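2-dehydro-3-deoxyphosphogluconate aldolase (Vibrio fischeri, PDB 3NZR) belongs to the KDGP aldolase family, whose members are built on a TIM-barrel fold, and forms a two-chain assembly in the crystal. Local coordinates at residues A[80-85]-A[94-99]; A[88-93]-A[108-113]; A[114-119]-A[158-163]; A[184-189]-A[211-216]. All coordinates share one frame; numbering follows the deposited sequence.

Contact 1. Residues A[80-85]-A[94-99]; sequences MMVSLI and INQVFT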
loop_
_atom_site.group_PDB
_atom_site.type_symbol
_atom_site.label_atom_id
_atom_site.label_comp_id
_atom_site.label_asym_id
_atom_site.label_seq_id
_atom_site.Cartn_x
_atom_site.Cartn_y
_atom_site.Cartn_z
HETATM N N MSE A 80 -11.580 3.925 1.501
HETATM C CA MSE A 80 -11.304 5.205 0.867
HETATM C C MSE A 80 -11.972 6.350 1.617
HETATM O O MSE A 80 -11.430 7.437 1.753
HETATM C CB MSE A 80 -11.666 5.202 -0.596
HETATM C CG MSE A 80 -11.335 6.502 -1.290
HETATM SE SE MSE A 80 -9.400 7.145 -1.191
HETATM C CE MSE A 80 -8.664 5.897 -2.621
HETATM N N MSE A 81 -13.158 6.108 2.141
HETATM C CA MSE A 81 -13.827 7.153 2.857
HETATM C C MSE A 81 -13.091 7.535 4.102
HETATM O O MSE A 81 -13.014 8.693 4.441
HETATM C CB MSE A 81 -15.255 6.726 3.202
HETATM C CG MSE A 81 -16.145 7.880 3.627
HETATM SE SE MSE A 81 -17.964 7.253 4.014
HETATM C CE MSE A 81 -18.694 7.235 2.143
ATOM N N VAL A 82 -12.499 6.547 4.805
ATOM C CA VAL A 82 -11.697 6.866 5.942
ATOM C C VAL A 82 -10.500 7.691 5.572
ATOM O O VAL A 82 -10.194 8.590 6.287
ATOM C CB VAL A 82 -11.277 5.549 6.725
ATOM C CG1 VAL A 82 -10.139 5.910 7.720
ATOM C CG2 VAL A 82 -12.500 4.952 7.422
ATOM N N SER A 83 -9.819 7.439 4.433
ATOM C CA SER A 83 -8.717 8.168 4.037
ATOM C C SER A 83 -9.140 9.580 3.725
ATOM O O SER A 83 -8.451 10.508 4.178
ATOM C CB SER A 83 -8.099 7.573 2.755
ATOM O OG SER A 83 -7.452 6.301 2.961
ATOM N N LEU A 84 -10.224 9.773 2.971
ATOM C CA LEU A 84 -10.655 11.133 2.572
ATOM C C LEU A 84 -11.139 11.908 3.808
ATOM O O LEU A 84 -10.852 13.071 3.980
ATOM C CB LEU A 84 -11.815 11.063 1.595
ATOM C CG LEU A 84 -11.427 10.486 0.249
ATOM C CD1 LEU A 84 -12.677 10.278 -0.602
ATOM C CD2 LEU A 84 -10.506 11.459 -0.451
ATOM N N ILE A 85 -11.885 11.260 4.684
ATOM C CA ILE A 85 -12.241 11.908 5.988
ATOM C C ILE A 85 -11.023 12.352 6.805
ATOM O O ILE A 85 -10.971 13.491 7.325
ATOM C CB ILE A 85 -13.087 10.941 6.833
ATOM C CG1 ILE A 85 -14.475 10.758 6.208
ATOM C CG2 ILE A 85 -13.252 11.435 8.305
ATOM C CD1 ILE A 85 -15.250 9.618 6.847
ATOM N N ILE A 94 -5.987 6.778 12.831
ATOM C CA ILE A 94 -6.730 6.328 11.688
ATOM C C ILE A 94 -6.723 4.798 11.620
ATOM O O ILE A 94 -5.657 4.208 11.726
ATOM C CB ILE A 94 -6.055 6.863 10.458
ATOM C CG1 ILE A 94 -6.087 8.388 10.447
ATOM C CG2 ILE A 94 -6.774 6.414 9.178
ATOM C CD1 ILE A 94 -5.112 9.064 9.446
ATOM N N ASN A 95 -7.863 4.145 11.422
ATOM C CA ASN A 95 -7.930 2.695 11.292
ATOM C C ASN A 95 -7.925 2.408 9.838
ATOM O O ASN A 95 -8.694 3.059 9.079
ATOM C CB ASN A 95 -9.216 2.168 11.849
ATOM C CG ASN A 95 -9.283 2.271 13.349
ATOM O OD1 ASN A 95 -8.832 1.354 14.069
ATOM N ND2 ASN A 95 -9.900 3.322 13.836
ATOM N N GLN A 96 -7.119 1.470 9.387
ATOM C CA GLN A 96 -7.089 1.116 7.985
ATOM C C GLN A 96 -6.977 -0.349 7.768
ATOM O O GLN A 96 -6.503 -1.107 8.621
ATOM C CB GLN A 96 -6.046 1.840 7.198
ATOM C CG GLN A 96 -6.517 3.177 6.594
ATOM C CD GLN A 96 -7.632 3.070 5.639
ATOM O OE1 GLN A 96 -7.964 1.969 5.173
ATOM N NE2 GLN A 96 -8.222 4.212 5.275
ATOM N N VAL A 97 -7.481 -0.764 6.629
ATOM C CA VAL A 97 -7.157 -2.116 6.125
ATOM C C VAL A 97 -5.797 -2.082 5.446
ATOM O O VAL A 97 -5.252 -1.038 5.081
ATOM C CB VAL A 97 -8.284 -2.641 5.195
ATOM C CG1 VAL A 97 -9.599 -2.831 6.056
ATOM C CG2 VAL A 97 -8.564 -1.638 4.044
ATOM N N PHE A 98 -5.224 -3.239 5.223
ATOM C CA PHE A 98 -3.820 -3.323 4.743
ATOM C C PHE A 98 -3.606 -2.486 3.494
ATOM O O PHE A 98 -2.608 -1.791 3.390
ATOM C CB PHE A 98 -3.466 -4.775 4.493
ATOM C CG PHE A 98 -2.000 -5.036 4.216
ATOM C CD1 PHE A 98 -1.125 -5.278 5.270
ATOM C CD2 PHE A 98 -1.524 -5.106 2.897
ATOM C CE1 PHE A 98 0.200 -5.537 5.023
ATOM C CE2 PHE A 98 -0.183 -5.350 2.657
ATOM C CZ PHE A 98 0.659 -5.598 3.740
ATOM N N THR A 99 -4.509 -2.556 2.536
ATOM C CA THR A 99 -4.368 -1.840 1.300
ATOM C C THR A 99 -4.665 -0.351 1.350
ATOM O O THR A 99 -4.663 0.319 0.329
ATOM C CB THR A 99 -5.379 -2.498 0.255
ATOM O OG1 THR A 99 -6.661 -2.620 0.879
ATOM C CG2 THR A 99 -4.973 -3.998 -0.148
#
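The backbones of helix 79-89 and the strand end and loop of 94-99 run well apart, Val-82 and Ile-94 being the closest pair with CA atoms 7.6 Å from each other, so the gap is bridged mainly by side chains. This is the beta-alpha layering of a TIM barrel: a helix of the outer ring lies against the beginning of the loop that leaves barrel strand 93-94. Val-82 carries the apolar half. Its CG1 is trans to the backbone N (chi1 166°) and reaches CG2 of Ile-94 at 3.7 Å. The same methyl group sits 3.5 Å from the carbonyl O of Asn-95, a buried atom that no donor in the model satisfies. Gln-96 supplies the polar half. Its chain folds back at chi2 (-61°) and meets Val-82 from the opposite direction, which sets NE2 3.5 Å from CG1 of Val-82. NE2 also comes within 3.2 Å of Ser-83 OG, but the angle is too poor for a hydrogen bond; the serine hydroxyl pairs instead with Ser-104 OG of helix 101-108, to which NE2 is weakly bonded as well. The other end of the amide is held twice. Ser-79 OG bonds to Gln-96 OE1, and the N-H of Val-97 donates to the same OE1 over 3.1 Å, bent at 137° and tilted out of the carbonyl plane.

Contact 2. Residues A[88-93]-A[108-113]; sequences HVQPQH and AGQDKS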
loop_
_atom_site.group_PDB
_atom_site.type_symbol
_atom_site.label_atom_id
_atom_site.label_comp_id
_atom_site.label_asym_id
_atom_site.label_seq_id
_atom_site.Cartn_x
_atom_site.Cartn_y
_atom_site.Cartn_z
ATOM N N HIS A 88 -9.149 15.567 5.945
ATOM C CA HIS A 88 -9.733 16.840 6.435
ATOM C C HIS A 88 -9.827 16.913 7.934
ATOM O O HIS A 88 -9.654 17.968 8.497
ATOM C CB HIS A 88 -11.100 17.055 5.837
ATOM C CG HIS A 88 -11.067 17.142 4.363
ATOM N ND1 HIS A 88 -12.024 16.560 3.562
ATOM C CD2 HIS A 88 -10.175 17.734 3.530
ATOM C CE1 HIS A 88 -11.730 16.813 2.291
ATOM N NE2 HIS A 88 -10.612 17.520 2.245
ATOM N N VAL A 89 -10.058 15.793 8.597
ATOM C CA VAL A 89 -10.137 15.798 10.070
ATOM C C VAL A 89 -8.747 15.932 10.771
ATOM O O VAL A 89 -8.653 16.528 11.864
ATOM C CB VAL A 89 -10.829 14.518 10.551
ATOM C CG1 VAL A 89 -10.573 14.279 12.021
ATOM C CG2 VAL A 89 -12.323 14.558 10.247
ATOM N N GLN A 90 -7.673 15.378 10.181
ATOM C CA GLN A 90 -6.344 15.367 10.827
ATOM C C GLN A 90 -6.473 14.840 12.282
ATOM O O GLN A 90 -6.132 15.526 13.235
ATOM C CB GLN A 90 -5.690 16.764 10.817
ATOM C CG GLN A 90 -5.388 17.285 9.376
ATOM C CD GLN A 90 -4.211 16.560 8.690
ATOM O OE1 GLN A 90 -3.112 16.505 9.212
ATOM N NE2 GLN A 90 -4.444 16.081 7.509
ATOM N N PRO A 91 -6.941 13.601 12.438
ATOM C CA PRO A 91 -7.049 12.994 13.769
ATOM C C PRO A 91 -5.734 12.463 14.302
ATOM O O PRO A 91 -4.746 12.313 13.542
ATOM C CB PRO A 91 -8.001 11.857 13.509
ATOM C CG PRO A 91 -7.599 11.388 12.050
ATOM C CD PRO A 91 -7.006 12.583 11.361
ATOM N N GLN A 92 -5.730 12.115 15.593
ATOM C CA GLN A 92 -4.603 11.421 16.153
ATOM C C GLN A 92 -4.467 10.005 15.622
ATOM O O GLN A 92 -3.349 9.489 15.677
ATOM C CB GLN A 92 -4.642 11.402 17.666
ATOM C CG GLN A 92 -4.348 12.805 18.224
ATOM C CD GLN A 92 -4.517 12.900 19.760
ATOM O OE1 GLN A 92 -4.636 11.882 20.432
ATOM N NE2 GLN A 92 -4.520 14.117 20.288
ATOM N N HIS A 93 -5.570 9.370 15.223
ATOM C CA HIS A 93 -5.557 7.925 14.908
ATOM C C HIS A 93 -6.490 7.575 13.780
ATOM O O HIS A 93 -7.620 8.083 13.689
ATOM C CB HIS A 93 -5.898 7.148 16.190
ATOM C CG HIS A 93 -5.791 5.661 16.041
ATOM N ND1 HIS A 93 -4.667 4.968 16.413
ATOM C CD2 HIS A 93 -6.667 4.754 15.590
ATOM C CE1 HIS A 93 -4.855 3.682 16.176
ATOM N NE2 HIS A 93 -6.076 3.519 15.719
ATOM N N ALA A 108 -3.071 12.145 4.616
ATOM C CA ALA A 108 -2.869 12.821 5.911
ATOM C C ALA A 108 -1.810 13.894 5.802
ATOM O O ALA A 108 -1.925 14.975 6.443
ATOM C CB ALA A 108 -2.470 11.890 6.935
ATOM N N GLY A 109 -0.786 13.619 4.990
ATOM C CA GLY A 109 0.224 14.612 4.689
ATOM C C GLY A 109 1.218 14.903 5.803
ATOM O O GLY A 109 1.945 15.877 5.673
ATOM N N GLN A 110 1.251 14.070 6.864
ATOM C CA GLN A 110 2.279 14.144 7.924
ATOM C C GLN A 110 2.504 12.793 8.580
ATOM O O GLN A 110 1.725 11.867 8.394
ATOM C CB GLN A 110 1.898 15.124 9.020
ATOM C CG GLN A 110 0.459 15.269 9.251
ATOM C CD GLN A 110 -0.132 14.204 10.083
ATOM O OE1 GLN A 110 0.592 13.430 10.744
ATOM N NE2 GLN A 110 -1.469 14.162 10.109
ATOM N N ASP A 111 3.569 12.673 9.311
ATOM C CA ASP A 111 3.923 11.434 9.921
ATOM C C ASP A 111 3.503 11.365 11.376
ATOM O O ASP A 111 3.898 10.424 12.057
ATOM C CB ASP A 111 5.447 11.233 9.898
ATOM C CG ASP A 111 5.955 10.635 8.577
ATOM O OD1 ASP A 111 5.153 10.032 7.782
ATOM O OD2 ASP A 111 7.183 10.754 8.334
ATOM N N LYS A 112 2.679 12.253 11.868
ATOM C CA LYS A 112 2.325 12.196 13.266
ATOM C C LYS A 112 1.103 11.333 13.576
ATOM O O LYS A 112 1.093 10.609 14.564
ATOM C CB LYS A 112 2.071 13.616 13.777
ATOM C CG LYS A 112 3.348 14.465 13.887
ATOM C CD LYS A 112 3.042 15.901 14.344
ATOM C CE LYS A 112 4.213 16.868 14.125
ATOM N NZ LYS A 112 5.351 16.402 14.957
ATOM N N SER A 113 0.050 11.440 12.770
ATOM C CA SER A 113 -1.127 10.576 12.950
ATOM C C SER A 113 -0.728 9.111 12.898
ATOM O O SER A 113 0.090 8.678 12.025
ATOM C CB SER A 113 -2.187 10.795 11.911
ATOM O OG SER A 113 -2.642 12.147 11.792
#
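Gln-90 turns at chi1 (-64°), with CG beside its own backbone N, and bends again at chi2 (-72°); the folded chain brings its amide to the last turn of helix 101-108 and to the amide of Gln-110, itself bent at chi2 (81°). NE2 of Gln-90 donates to the carbonyl O of Ala-108 over 3.0 Å, with that oxygen in the amide plane, and it also bonds to Gln-87 O of helix 79-89. One side chain thereby ties together the C-terminal ends of two neighbouring helices. OE1 of Gln-90 accepts from NE2 of Gln-110 at 3.0 Å, the donor well above the carbonyl plane and the two amides steeply turned against each other. Both segments are alpha-to-beta turns of the TIM barrel, where each segment leaves a helix at a residue of positive phi, Gln-90 or Gly-109, and heads for the next strand. From the amide of Gln-110 a relay runs on: Gln-110 NE2 donates almost straight to Ser-113 OG at 2.9 Å, and that hydroxyl donates in turn to Pro-91 O over 2.7 Å, nearly along the C=O axis. The amide of Gln-110 is fixed at its oxygen too. Its OE1 takes the N-H of Ser-113 in the carbonyl plane, on a lone pair, with Ser-113 N 2.9 Å away.

Contact 3. Residues A[114-119]-A[158-163]; sequences IVNGLI and GSSVKY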
loop_
_atom_site.group_PDB
_atom_site.type_symbol
_atom_site.label_atom_id
_atom_site.label_comp_id
_atom_site.label_asym_id
_atom_site.label_seq_id
_atom_site.Cartn_x
_atom_site.Cartn_y
_atom_site.Cartn_z
ATOM N N ILE A 114 -1.299 8.346 13.827
ATOM C CA ILE A 114 -1.079 6.909 13.890
ATOM C C ILE A 114 -1.966 6.283 12.795
ATOM O O ILE A 114 -3.157 6.505 12.782
ATOM C CB ILE A 114 -1.460 6.362 15.274
ATOM C CG1 ILE A 114 -0.555 6.925 16.323
ATOM C CG2 ILE A 114 -1.347 4.799 15.298
ATOM C CD1 ILE A 114 -1.126 7.056 17.658
ATOM N N VAL A 115 -1.393 5.555 11.851
ATOM C CA VAL A 115 -2.172 4.810 10.858
ATOM C C VAL A 115 -1.952 3.320 11.170
ATOM O O VAL A 115 -0.822 2.792 10.981
ATOM C CB VAL A 115 -1.739 5.092 9.444
ATOM C CG1 VAL A 115 -2.695 4.273 8.413
ATOM C CG2 VAL A 115 -1.851 6.612 9.107
ATOM N N ASN A 116 -3.026 2.650 11.589
ATOM C CA ASN A 116 -2.936 1.195 11.798
ATOM C C ASN A 116 -3.221 0.398 10.557
ATOM O O ASN A 116 -3.689 0.953 9.553
ATOM C CB ASN A 116 -3.710 0.785 13.026
ATOM C CG ASN A 116 -5.180 0.691 12.820
ATOM O OD1 ASN A 116 -5.688 0.417 11.696
ATOM N ND2 ASN A 116 -5.907 0.829 13.912
ATOM N N GLY A 117 -2.829 -0.847 10.521
ATOM C CA GLY A 117 -3.136 -1.740 9.384
ATOM C C GLY A 117 -3.668 -3.089 9.852
ATOM O O GLY A 117 -3.025 -3.793 10.660
ATOM N N LEU A 118 -4.810 -3.492 9.318
ATOM C CA LEU A 118 -5.520 -4.696 9.763
ATOM C C LEU A 118 -4.935 -5.922 9.190
ATOM O O LEU A 118 -4.748 -6.065 7.973
ATOM C CB LEU A 118 -6.939 -4.626 9.325
ATOM C CG LEU A 118 -7.857 -5.828 9.602
ATOM C CD1 LEU A 118 -8.005 -5.934 11.014
ATOM C CD2 LEU A 118 -9.205 -5.551 8.972
ATOM N N ILE A 119 -4.448 -6.772 10.087
ATOM C CA ILE A 119 -4.015 -8.087 9.653
ATOM C C ILE A 119 -4.644 -9.079 10.643
ATOM O O ILE A 119 -5.054 -8.728 11.752
ATOM C CB ILE A 119 -2.517 -8.182 9.603
ATOM C CG1 ILE A 119 -1.930 -8.144 11.007
ATOM C CG2 ILE A 119 -1.878 -7.107 8.667
ATOM C CD1 ILE A 119 -0.423 -8.174 10.872
ATOM N N GLY A 158 2.811 2.956 7.667
ATOM C CA GLY A 158 2.039 2.583 8.872
ATOM C C GLY A 158 2.789 2.747 10.181
ATOM O O GLY A 158 3.998 2.783 10.200
ATOM N N SER A 159 2.036 2.909 11.256
ATOM C CA SER A 159 2.512 3.045 12.618
ATOM C C SER A 159 2.398 1.791 13.467
ATOM O O SER A 159 3.145 1.606 14.386
ATOM C CB SER A 159 1.645 4.063 13.289
ATOM O OG SER A 159 1.525 5.188 12.470
ATOM N N SER A 160 1.402 0.957 13.145
ATOM C CA SER A 160 0.944 -0.125 13.981
ATOM C C SER A 160 0.178 -1.228 13.257
ATOM O O SER A 160 -0.376 -1.042 12.161
ATOM C CB SER A 160 0.081 0.426 15.115
ATOM O OG SER A 160 -1.117 0.925 14.623
ATOM N N VAL A 161 0.277 -2.422 13.845
ATOM C CA VAL A 161 -0.500 -3.566 13.542
ATOM C C VAL A 161 -1.827 -3.545 14.290
ATOM O O VAL A 161 -1.823 -3.543 15.561
ATOM C CB VAL A 161 0.266 -4.829 14.000
ATOM C CG1 VAL A 161 -0.708 -6.016 13.926
ATOM C CG2 VAL A 161 1.471 -5.074 13.012
ATOM N N LYS A 162 -2.958 -3.606 13.567
ATOM C CA LYS A 162 -4.238 -3.886 14.235
ATOM C C LYS A 162 -4.558 -5.371 13.988
ATOM O O LYS A 162 -4.775 -5.810 12.854
ATOM C CB LYS A 162 -5.351 -3.061 13.665
ATOM C CG LYS A 162 -6.764 -3.372 14.192
ATOM C CD LYS A 162 -7.717 -2.453 13.488
ATOM C CE LYS A 162 -9.079 -2.384 14.130
ATOM N NZ LYS A 162 -9.921 -1.508 13.237
ATOM N N TYR A 163 -4.525 -6.125 15.061
ATOM C CA TYR A 163 -4.658 -7.541 15.009
ATOM C C TYR A 163 -6.090 -7.845 15.326
ATOM O O TYR A 163 -6.568 -7.596 16.441
ATOM C CB TYR A 163 -3.751 -8.161 16.071
ATOM C CG TYR A 163 -3.563 -9.605 15.874
ATOM C CD1 TYR A 163 -3.075 -10.089 14.651
ATOM C CD2 TYR A 163 -3.868 -10.513 16.869
ATOM C CE1 TYR A 163 -2.911 -11.446 14.420
ATOM C CE2 TYR A 163 -3.675 -11.874 16.653
ATOM C CZ TYR A 163 -3.188 -12.323 15.427
ATOM O OH TYR A 163 -2.966 -13.656 15.174
#
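The carbonyl oxygen of Lys-162 is approached twice by strand 114-119: Ile-119 N donates a hydrogen bond to Lys-162 O over 2.9 Å. Leu-118 CA lies 3.4 Å from Lys-162 O in a weaker C-H...O contact. The ladder continues through Lys-162 N to Gly-117 O (2.9 Å) and Gly-117 N to Ser-160 O, as parallel strands require. Just before strand 160-163 begins, Ser-159 extends the pairing. Its N-H donates to Val-115 O at 2.9 Å, while its OG, beside the backbone N at chi1 -48°, accepts from Val-115 N at 3.0 Å. A side-chain hydroxyl thus stands in for a main-chain carbonyl.

The two faces of the pair are built differently. On the one bearing Asn-116 and Lys-162, the lysine chain is fully extended and passes obliquely across the asparagine amide, its CD 3.8 Å from Asn-116 ND2. The ends of both chains have further partners: Asn-95 OD1 bonds to Lys-162 NZ and to Asn-116 ND2, while Glu-190 takes Asn-116 ND2 and Ser-160 OG. On the other face, Ile-119 and Val-161 cross at about a right angle, CD1 of Ile-119 resting 3.8 Å from CG1 of Val-161, and Val-161 and Tyr-163 pack on helix 172-184. Parallel neighbours twisted by 41°, with Asn-116, Ser-160 and Lys-162 on the face turned to the barrel interior and Val-161, Ile-119 and Tyr-163 on the helix side, fit adjacent strands of a TIM barrel.

Contact 4. Residues A[184-189]-A[211-216]; sequences DKDFWL and GVSKII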
loop_
_atom_site.group_PDB
_atom_site.type_symbol
_atom_site.label_atom_id
_atom_site.label_comp_id
_atom_site.label_asym_id
_atom_site.label_seq_id
_atom_site.Cartn_x
_atom_site.Cartn_y
_atom_site.Cartn_z
ATOM N N ASP A 184 10.398 -6.808 18.464
ATOM C CA ASP A 184 11.671 -7.019 17.762
ATOM C C ASP A 184 11.904 -6.067 16.546
ATOM O O ASP A 184 13.016 -5.709 16.272
ATOM C CB ASP A 184 11.744 -8.479 17.296
ATOM C CG ASP A 184 11.969 -9.487 18.471
ATOM O OD1 ASP A 184 12.215 -9.053 19.627
ATOM O OD2 ASP A 184 11.882 -10.729 18.233
ATOM N N LYS A 185 10.842 -5.680 15.843
ATOM C CA LYS A 185 10.917 -4.710 14.736
ATOM C C LYS A 185 10.483 -3.315 15.146
ATOM O O LYS A 185 10.223 -2.407 14.303
ATOM C CB LYS A 185 10.029 -5.200 13.600
ATOM C CG LYS A 185 10.758 -6.194 12.719
ATOM C CD LYS A 185 10.077 -6.356 11.324
ATOM C CE LYS A 185 9.205 -7.470 11.465
ATOM N NZ LYS A 185 9.401 -8.397 12.700
ATOM N N ASP A 186 10.283 -3.175 16.446
ATOM C CA ASP A 186 9.976 -1.899 17.074
ATOM C C ASP A 186 8.729 -1.185 16.496
ATOM O O ASP A 186 8.790 -0.034 16.104
ATOM C CB ASP A 186 11.164 -1.012 16.895
ATOM C CG ASP A 186 10.927 0.342 17.434
ATOM O OD1 ASP A 186 10.308 0.470 18.546
ATOM O OD2 ASP A 186 11.340 1.306 16.739
ATOM N N PHE A 187 7.620 -1.893 16.433
ATOM C CA PHE A 187 6.406 -1.445 15.764
ATOM C C PHE A 187 5.366 -1.526 16.815
ATOM O O PHE A 187 5.608 -2.147 17.854
ATOM C CB PHE A 187 6.101 -2.388 14.619
ATOM C CG PHE A 187 5.261 -1.788 13.554
ATOM C CD1 PHE A 187 5.642 -0.618 12.966
ATOM C CD2 PHE A 187 4.151 -2.391 13.109
ATOM C CE1 PHE A 187 4.915 -0.052 11.990
ATOM C CE2 PHE A 187 3.425 -1.810 12.082
ATOM C CZ PHE A 187 3.810 -0.662 11.556
ATOM N N TRP A 188 4.303 -0.775 16.679
ATOM C CA TRP A 188 3.240 -0.760 17.677
ATOM C C TRP A 188 2.139 -1.761 17.359
ATOM O O TRP A 188 2.057 -2.321 16.246
ATOM C CB TRP A 188 2.657 0.646 17.823
ATOM C CG TRP A 188 3.741 1.693 18.041
ATOM C CD1 TRP A 188 5.039 1.485 18.454
ATOM C CD2 TRP A 188 3.594 3.099 17.889
ATOM N NE1 TRP A 188 5.707 2.678 18.540
ATOM C CE2 TRP A 188 4.845 3.687 18.212
ATOM C CE3 TRP A 188 2.532 3.924 17.530
ATOM C CZ2 TRP A 188 5.057 5.059 18.157
ATOM C CZ3 TRP A 188 2.748 5.282 17.501
ATOM C CH2 TRP A 188 3.993 5.839 17.796
ATOM N N LEU A 189 1.253 -1.971 18.318
ATOM C CA LEU A 189 0.276 -3.072 18.274
ATOM C C LEU A 189 -1.028 -2.669 18.870
ATOM O O LEU A 189 -1.090 -1.990 19.907
ATOM C CB LEU A 189 0.846 -4.240 19.136
ATOM C CG LEU A 189 0.070 -5.549 19.148
ATOM C CD1 LEU A 189 -0.108 -6.184 17.769
ATOM C CD2 LEU A 189 0.777 -6.506 20.154
ATOM N N GLY A 211 7.519 -6.890 25.484
ATOM C CA GLY A 211 8.283 -5.640 25.306
ATOM C C GLY A 211 7.829 -4.731 24.162
ATOM O O GLY A 211 8.580 -3.846 23.740
ATOM N N VAL A 212 6.583 -4.858 23.715
ATOM C CA VAL A 212 6.007 -3.908 22.725
ATOM C C VAL A 212 6.034 -2.497 23.305
ATOM O O VAL A 212 5.534 -2.290 24.420
ATOM C CB VAL A 212 4.550 -4.288 22.337
ATOM C CG1 VAL A 212 3.920 -3.248 21.335
ATOM C CG2 VAL A 212 4.519 -5.728 21.756
ATOM N N SER A 213 6.571 -1.520 22.550
ATOM C CA SER A 213 6.777 -0.159 23.078
ATOM C C SER A 213 5.497 0.636 23.273
ATOM O O SER A 213 5.345 1.369 24.294
ATOM C CB SER A 213 7.743 0.648 22.203
ATOM O OG SER A 213 7.306 0.563 20.840
ATOM N N LYS A 214 4.561 0.518 22.323
ATOM C CA LYS A 214 3.288 1.239 22.423
ATOM C C LYS A 214 2.140 0.318 22.033
ATOM O O LYS A 214 2.244 -0.413 21.032
ATOM C CB LYS A 214 3.287 2.440 21.502
ATOM C CG LYS A 214 4.429 3.443 21.814
ATOM C CD LYS A 214 4.024 4.519 22.713
ATOM C CE LYS A 214 5.172 5.536 22.894
ATOM N NZ LYS A 214 6.390 4.756 23.473
ATOM N N ILE A 215 1.110 0.275 22.899
ATOM C CA ILE A 215 -0.003 -0.629 22.757
ATOM C C ILE A 215 -1.260 0.179 22.732
ATOM O O ILE A 215 -1.508 1.023 23.636
ATOM C CB ILE A 215 -0.094 -1.633 23.907
ATOM C CG1 ILE A 215 1.262 -2.310 24.154
ATOM C CG2 ILE A 215 -1.217 -2.698 23.635
ATOM C CD1 ILE A 215 1.367 -3.032 25.425
ATOM N N ILE A 216 -2.082 -0.021 21.718
ATOM C CA ILE A 216 -3.428 0.603 21.748
ATOM C C ILE A 216 -4.534 -0.464 21.695
ATOM O O ILE A 216 -4.911 -0.916 20.598
ATOM C CB ILE A 216 -3.628 1.548 20.577
ATOM C CG1 ILE A 216 -2.468 2.529 20.469
ATOM C CG2 ILE A 216 -5.020 2.258 20.590
ATOM C CD1 ILE A 216 -2.577 3.380 19.178
HETATM O O HOH W 1 7.525 -2.058 19.917
#
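Two backbone hydrogen bonds join Leu-189 to the segment 211-216: its N-H donates to Lys-214 O over a rather long 3.3 Å, and its carbonyl O accepts from Ile-216 N at 2.9 Å. The CA-H of Ile-215, the residue between Lys-214 and Ile-216, also touches Leu-189 O. A water widens the polar link where the backbones part, accepting from Ser-213 N at 2.9 Å and donating to Phe-187 O at 2.8 Å. In barrel terms, 211-216 follows helix 200-209 and lies against strand 188-191, while Ile-215 also pairs through its backbone with Arg-13 and Cys-15 just ahead of strand 16-19; this is consistent with the eighth strand position that closes a TIM barrel. In each segment the chain comes off a helix through a Schellman motif, with Asp-186 and Gly-211 as the residues of positive phi.

The aromatic contact is a CH-pi interaction. CB of Lys-214 stands over the five-membered ring of Trp-188, 3.5 Å from its centroid and only 8° off the normal. With chi1 at -59° CG of Lys-214 too lies by the indole, 3.6 Å from Trp-188 NE1, as the two side chains run the same way; Lys-214 NZ goes on to Asn-12 O. Apolar packing lies on the helix side, where Leu-189 and Val-212 cross at about a right angle, with CB of Leu-189 3.9 Å from Val-212 CG1.

In the fold
The four contacts follow the TIM barrel round in chain order. Contacts 1 and 2 alternate along the sequence and share helix 79-89, the first on its body and the second beyond its C-terminal end, with centres 11 Å apart. Contact 3 comes next, its strand 114-119 hydrogen-bonded to the backbone at Gln-92 and Ile-94, and contact 4 continues the sheet through Val-161 N and Trp-188 O. Contacts 1 and 4 are farthest apart, about 21 Å between centres, and do not touch. His-93 of contact 2 nevertheless packs on Ile-216 of contact 4, as the curved sheet allows. Phe-98 and Thr-99, at the far end of 94-99, meet the second subunit, so this side borders the interface.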